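Local coordinates for protein catalase (Bacillus pumilus, PDB 4QON) that probably breaks down hydrogen peroxide to water and oxygen at a haem group, at residues V93-V98 and A189-M194. Sequence-based numbering, arbitrary orientation.
Sequences VRFSTV and ANYAEM. With HEM (protoporphyrin IX containing Fe), chain E; CAQ (catechol), chain G.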
loop_
_atom_site.group_PDB
_atom_site.type_symbol
_atom_site.label_atom_id
_atom_site.label_comp_id
_atom_site.label_asym_id
_atom_site.label_seq_id
_atom_site.Cartn_x
_atom_site.Cartn_y
_atom_site.Cartn_z
ATOM N N VAL A 93 -9.170 5.526 -25.261
ATOM C CA VAL A 93 -7.957 6.149 -25.667
ATOM C C VAL A 93 -7.515 7.155 -24.612
ATOM O O VAL A 93 -8.338 7.898 -24.069
ATOM C CB VAL A 93 -8.156 6.902 -27.038
ATOM C CG1 VAL A 93 -6.896 7.610 -27.467
ATOM C CG2 VAL A 93 -8.574 5.914 -28.104
ATOM N N ARG A 94 -6.215 7.192 -24.342
ATOM C CA ARG A 94 -5.590 8.194 -23.514
ATOM C C ARG A 94 -4.428 8.801 -24.273
ATOM O O ARG A 94 -3.570 8.087 -24.790
ATOM C CB ARG A 94 -5.052 7.584 -22.179
ATOM C CG ARG A 94 -4.669 8.654 -21.181
ATOM C CD ARG A 94 -4.425 8.152 -19.770
ATOM N NE ARG A 94 -3.844 9.145 -18.849
ATOM C CZ ARG A 94 -2.552 9.444 -18.761
ATOM N NH1 ARG A 94 -1.679 8.887 -19.554
ATOM N NH2 ARG A 94 -2.140 10.347 -17.861
ATOM N N PHE A 95 -4.404 10.151 -24.290
ATOM C CA PHE A 95 -3.376 10.910 -24.861
ATOM C C PHE A 95 -2.630 11.604 -23.762
ATOM O O PHE A 95 -3.230 11.888 -22.688
ATOM C CB PHE A 95 -3.944 12.023 -25.812
ATOM C CG PHE A 95 -4.757 11.495 -27.000
ATOM C CD1 PHE A 95 -4.159 10.896 -28.105
ATOM C CD2 PHE A 95 -6.151 11.714 -27.048
ATOM C CE1 PHE A 95 -4.927 10.453 -29.171
ATOM C CE2 PHE A 95 -6.908 11.237 -28.105
ATOM C CZ PHE A 95 -6.301 10.621 -29.161
ATOM N N SER A 96 -1.340 11.876 -23.955
ATOM C CA SER A 96 -0.524 12.415 -22.857
ATOM C C SER A 96 0.736 13.149 -23.308
ATOM O O SER A 96 1.206 12.945 -24.457
ATOM C CB SER A 96 -0.169 11.236 -21.968
ATOM O OG SER A 96 0.476 10.181 -22.681
ATOM N N THR A 97 1.337 13.932 -22.387
ATOM C CA THR A 97 2.736 14.292 -22.490
ATOM C C THR A 97 3.597 13.201 -21.885
ATOM O O THR A 97 3.072 12.103 -21.586
ATOM C CB THR A 97 2.987 15.702 -21.907
ATOM O OG1 THR A 97 2.738 15.730 -20.524
ATOM C CG2 THR A 97 2.043 16.766 -22.577
ATOM N N VAL A 98 4.864 13.463 -21.618
ATOM C CA VAL A 98 5.720 12.402 -21.069
ATOM C C VAL A 98 6.394 12.674 -19.722
ATOM O O VAL A 98 6.274 11.860 -18.796
ATOM C CB VAL A 98 6.794 12.024 -22.073
ATOM C CG1 VAL A 98 7.667 10.930 -21.478
ATOM C CG2 VAL A 98 6.151 11.546 -23.354
ATOM N N ALA A 189 -0.063 20.884 -31.642
ATOM C CA ALA A 189 -0.984 21.948 -31.310
ATOM C C ALA A 189 -2.038 21.523 -30.335
ATOM O O ALA A 189 -2.516 22.314 -29.502
ATOM C CB ALA A 189 -1.702 22.423 -32.561
ATOM N N ASN A 190 -2.483 20.293 -30.501
ATOM C CA ASN A 190 -3.303 19.658 -29.506
ATOM C C ASN A 190 -3.256 18.103 -29.749
ATOM O O ASN A 190 -2.510 17.612 -30.625
ATOM C CB ASN A 190 -4.697 20.286 -29.607
ATOM C CG ASN A 190 -5.248 20.235 -30.993
ATOM O OD1 ASN A 190 -5.403 19.149 -31.557
ATOM N ND2 ASN A 190 -5.510 21.406 -31.582
ATOM N N TYR A 191 -4.113 17.348 -29.080
ATOM C CA TYR A 191 -4.155 15.927 -29.277
ATOM C C TYR A 191 -4.867 15.449 -30.550
ATOM O O TYR A 191 -4.677 14.293 -30.962
ATOM C CB TYR A 191 -4.813 15.275 -28.029
ATOM C CG TYR A 191 -4.075 15.464 -26.722
ATOM C CD1 TYR A 191 -2.719 15.165 -26.587
ATOM C CD2 TYR A 191 -4.750 15.893 -25.568
ATOM C CE1 TYR A 191 -2.052 15.274 -25.334
ATOM C CE2 TYR A 191 -4.093 15.991 -24.312
ATOM C CZ TYR A 191 -2.749 15.719 -24.195
ATOM O OH TYR A 191 -2.105 15.852 -22.962
ATOM N N ALA A 192 -5.740 16.291 -31.126
ATOM C CA ALA A 192 -6.583 15.896 -32.248
ATOM C C ALA A 192 -5.793 16.072 -33.543
ATOM O O ALA A 192 -5.873 15.237 -34.430
ATOM C CB ALA A 192 -7.844 16.729 -32.278
ATOM N N GLU A 193 -4.954 17.088 -33.592
ATOM C CA GLU A 193 -4.246 17.445 -34.835
ATOM C C GLU A 193 -2.832 16.888 -34.796
ATOM O O GLU A 193 -1.857 17.612 -34.833
ATOM C CB GLU A 193 -4.276 18.973 -35.033
ATOM C CG GLU A 193 -5.667 19.543 -35.313
ATOM C CD GLU A 193 -5.673 21.070 -35.444
ATOM O OE1 GLU A 193 -6.136 21.770 -34.527
ATOM O OE2 GLU A 193 -5.238 21.590 -36.480
ATOM N N MET A 194 -2.767 15.566 -34.704
ATOM C CA MET A 194 -1.608 14.867 -34.217
ATOM C C MET A 194 -1.504 13.518 -34.865
ATOM O O MET A 194 -2.483 12.778 -34.934
ATOM C CB MET A 194 -1.717 14.747 -32.672
ATOM C CG MET A 194 -0.469 14.241 -31.989
ATOM S SD MET A 194 -0.606 14.157 -30.151
ATOM C CE MET A 194 -1.701 12.760 -29.926
HETATM C CHA HEM E . 3.354 4.739 -19.925
HETATM C CHB HEM E . 7.373 2.172 -19.364
HETATM C CHC HEM E . 8.564 2.988 -24.040
HETATM C CHD HEM E . 4.199 5.011 -24.711
HETATM C C1A HEM E . 4.351 3.981 -19.378
HETATM C C2A HEM E . 4.405 3.582 -17.990
HETATM C C3A HEM E . 5.544 2.861 -17.845
HETATM C C4A HEM E . 6.179 2.804 -19.127
HETATM C CMA HEM E . 6.024 2.177 -16.575
HETATM C CAA HEM E . 3.368 3.889 -16.917
HETATM C CBA HEM E . 2.146 2.965 -17.146
HETATM C CGA HEM E . 1.081 3.032 -16.051
HETATM O O1A HEM E . -0.113 2.613 -16.271
HETATM O O2A HEM E . 1.395 3.467 -14.923
HETATM C C1B HEM E . 8.010 2.218 -20.608
HETATM C C2B HEM E . 9.288 1.589 -20.831
HETATM C C3B HEM E . 9.633 1.820 -22.103
HETATM C C4B HEM E . 8.524 2.580 -22.714
HETATM C CMB HEM E . 10.152 0.819 -19.869
HETATM C CAB HEM E . 10.861 1.356 -22.788
HETATM C CBB HEM E . 11.699 0.565 -22.132
HETATM C C1C HEM E . 7.467 3.570 -24.644
HETATM C C2C HEM E . 7.243 3.644 -26.018
HETATM C C3C HEM E . 6.007 4.231 -26.190
HETATM C C4C HEM E . 5.436 4.484 -24.942
HETATM C CMC HEM E . 8.143 3.199 -27.143
HETATM C CAC HEM E . 5.314 4.373 -27.450
HETATM C CBC HEM E . 5.652 3.456 -28.346
HETATM C C1D HEM E . 3.660 5.125 -23.439
HETATM C C2D HEM E . 2.353 5.726 -23.228
HETATM C C3D HEM E . 2.126 5.673 -21.896
HETATM C C4D HEM E . 3.283 5.000 -21.290
HETATM C CMD HEM E . 1.490 6.327 -24.318
HETATM C CAD HEM E . 0.900 6.174 -21.180
HETATM C CBD HEM E . -0.230 5.132 -21.245
HETATM C CGD HEM E . -1.434 5.746 -20.551
HETATM O O1D HEM E . -2.109 6.607 -21.165
HETATM O O2D HEM E . -1.718 5.421 -19.378
HETATM N NA HEM E . 5.444 3.494 -20.072
HETATM N NB HEM E . 7.598 2.773 -21.776
HETATM N NC HEM E . 6.336 4.017 -24.025
HETATM N ND HEM E . 4.147 4.665 -22.267
HETATM FE FE HEM E . 5.790 3.803 -22.052
HETATM C C1 CAQ G . 10.453 8.917 -22.417
HETATM C C2 CAQ G . 9.651 7.940 -21.878
HETATM C C3 CAQ G . 8.510 7.543 -22.538
HETATM O O3 CAQ G . 7.684 6.564 -22.074
HETATM C C4 CAQ G . 8.178 8.191 -23.832
HETATM O O4 CAQ G . 7.087 7.742 -24.451
HETATM C C5 CAQ G . 9.009 9.154 -24.381
HETATM C C6 CAQ G . 10.132 9.513 -23.646
#
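F95 and Y191 carry this contact, and each lays its CB over the other's ring. F95 CB sits 3.6 Å from the centroid of the Y191 ring, 19° off its normal, a close CH-pi contact; Y191 CB returns a longer one to the F95 ring. The side chains run past each other in opposite directions; their ring planes are nearly parallel, 16° apart, but slid so that they barely overlap, with centroids 5.7 Å apart. The M194 chain reaches out with CG anti to its own N (chi1 -170°) and then bends at its end, bringing the methyl CE obliquely to F95 CD1 at 3.6 Å. Packing slackens toward T97, whose N lies 4.0 Å from Y191 OH; that hydroxyl instead hydrogen-bonds E106. With an alanine in place of Y191, F95 CB would probably lose the ring it rests on and E106 its phenolic partner. The looser side is the far end of the loop, where E193 is partly exposed; its carboxylate receives ND2 of the buried N190 at OE1 (3.0 Å) and forms a salt bridge with R225 through OE2. N190 OD1 accepts from A192 N, closing an Asx turn, and from E193 N, which extends it to an Asx motif. On the other side of the strand, R94 NH1 hydrogen-bonds a haem propionate through O1D at 2.8 Å, and S96 OG is hydrogen-bonded with H57, which also hydrogen-bonds the catechol. The contact thus joins the end of strand 88-96, paired with strands 60-69 and 113-120 in the antiparallel sheet of the catalase fold, to the loop between helix 175-181 and strand 196-197, where N190, Y191 and A192 also touch helix 242-252.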